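Local coordinates for peptide chain release factor subunit 1 (Aeropyrum pernix, PDB 3AGK), which probably directs the termination of translation in response to the stop codons UAA, UAG and UGA, at residues K305-E308 and A309-M313. Numbering follows the deposited sequence.
Sequences KDVE and AALEM
Val-307 and Leu-311, one helical turn apart, run side by side on the buried face of helix 304-312. CG1 of Val-307 lies anti to its backbone N (chi1 174°), and this rotation sets it alongside the CD2 methyl of Leu-311, 4.0 Å away. Leu-311 CD2 also lies 3.8 Å from Val-307 O. Trp-331 of helix 328-335 touches both side chains, while Leu-319 meets Val-307 and Val-316 meets Leu-311, packing the helix against the sheet of the third eRF1 domain. Four backbone N-H to O bonds, each from residue i+4 to residue i, link 305-308 with 309-312 within the one helix. The straightest joins Ala-309 N to Lys-305 O (3.0 Å, 175° at the hydrogen); the last, Glu-312 N to Glu-308 O at 2.9 Å, is bent to 139°, and Met-313 N makes weak bonds to Ala-309 O and Ala-310 O. Glu-308 and Glu-312 project together from the more exposed flank, both chains bent at chi2. Their carboxylates stand almost perpendicular, with Glu-308 OE2 4.1 Å from Glu-312 OE1. Such proximity of like charges probably costs some electrostatic energy, perhaps eased by Lys-334 touching Glu-308, and slightly opposes the favourable backbone bonds and Val-307/Leu-311 packing.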
loop_
_atom_site.group_PDB
_atom_site.type_symbol
_atom_site.label_atom_id
_atom_site.label_comp_id
_atom_site.label_asym_id
_atom_site.label_seq_id
_atom_site.Cartn_x
_atom_site.Cartn_y
_atom_site.Cartn_z
ATOM N N LYS A 305 -15.464 18.172 -21.799
ATOM C CA LYS A 305 -15.544 18.491 -23.214
ATOM C C LYS A 305 -14.202 19.041 -23.675
ATOM O O LYS A 305 -13.646 18.570 -24.666
ATOM C CB LYS A 305 -16.670 19.492 -23.495
ATOM C CG LYS A 305 -18.066 18.983 -23.143
ATOM C CD LYS A 305 -18.656 19.662 -21.881
ATOM C CE LYS A 305 -18.009 19.157 -20.581
ATOM N NZ LYS A 305 -17.570 20.275 -19.686
ATOM N N ASP A 306 -13.669 20.017 -22.942
ATOM C CA ASP A 306 -12.377 20.609 -23.291
ATOM C C ASP A 306 -11.256 19.577 -23.286
ATOM O O ASP A 306 -10.456 19.518 -24.229
ATOM C CB ASP A 306 -12.020 21.762 -22.350
ATOM C CG ASP A 306 -12.893 22.976 -22.563
ATOM O OD1 ASP A 306 -12.543 24.067 -22.060
ATOM O OD2 ASP A 306 -13.933 22.834 -23.235
ATOM N N VAL A 307 -11.197 18.770 -22.229
ATOM C CA VAL A 307 -10.146 17.764 -22.102
ATOM C C VAL A 307 -10.229 16.791 -23.277
ATOM O O VAL A 307 -9.213 16.496 -23.912
ATOM C CB VAL A 307 -10.195 16.988 -20.755
ATOM C CG1 VAL A 307 -9.171 15.862 -20.753
ATOM C CG2 VAL A 307 -9.949 17.928 -19.577
ATOM N N GLU A 308 -11.442 16.314 -23.563
ATOM C CA GLU A 308 -11.712 15.507 -24.755
ATOM C C GLU A 308 -11.109 16.116 -26.019
ATOM O O GLU A 308 -10.250 15.508 -26.654
ATOM C CB GLU A 308 -13.215 15.326 -24.955
ATOM C CG GLU A 308 -13.784 14.091 -24.286
ATOM C CD GLU A 308 -13.872 12.904 -25.232
ATOM O OE1 GLU A 308 -12.941 12.066 -25.232
ATOM O OE2 GLU A 308 -14.876 12.808 -25.970
ATOM N N ALA A 309 -11.563 17.317 -26.371
ATOM C CA ALA A 309 -11.128 17.982 -27.596
ATOM C C ALA A 309 -9.622 18.212 -27.607
ATOM O O ALA A 309 -8.975 18.043 -28.639
ATOM C CB ALA A 309 -11.876 19.299 -27.791
ATOM N N ALA A 310 -9.057 18.592 -26.464
ATOM C CA ALA A 310 -7.603 18.753 -26.383
ATOM C C ALA A 310 -6.887 17.440 -26.699
ATOM O O ALA A 310 -5.900 17.424 -27.440
ATOM C CB ALA A 310 -7.183 19.277 -25.018
ATOM N N LEU A 311 -7.394 16.346 -26.136
ATOM C CA LEU A 311 -6.804 15.024 -26.318
ATOM C C LEU A 311 -6.910 14.614 -27.784
ATOM O O LEU A 311 -6.025 13.950 -28.322
ATOM C CB LEU A 311 -7.547 13.999 -25.459
ATOM C CG LEU A 311 -6.840 13.203 -24.352
ATOM C CD1 LEU A 311 -5.488 13.785 -23.879
ATOM C CD2 LEU A 311 -7.796 13.037 -23.173
ATOM N N GLU A 312 -8.011 15.020 -28.408
ATOM C CA GLU A 312 -8.367 14.628 -29.769
ATOM C C GLU A 312 -7.361 15.160 -30.795
ATOM O O GLU A 312 -7.179 14.580 -31.875
ATOM C CB GLU A 312 -9.766 15.167 -30.097
ATOM C CG GLU A 312 -10.741 14.158 -30.691
ATOM C CD GLU A 312 -11.439 13.307 -29.641
ATOM O OE1 GLU A 312 -12.543 13.698 -29.200
ATOM O OE2 GLU A 312 -10.888 12.248 -29.266
ATOM N N MET A 313 -6.727 16.281 -30.472
ATOM C CA MET A 313 -5.766 16.872 -31.387
ATOM C C MET A 313 -4.342 16.732 -30.857
ATOM O O MET A 313 -3.435 17.468 -31.257
ATOM C CB MET A 313 -6.121 18.333 -31.694
ATOM C CG MET A 313 -6.025 19.286 -30.521
ATOM S SD MET A 313 -6.989 20.763 -30.879
ATOM C CE MET A 313 -6.214 21.948 -29.792
#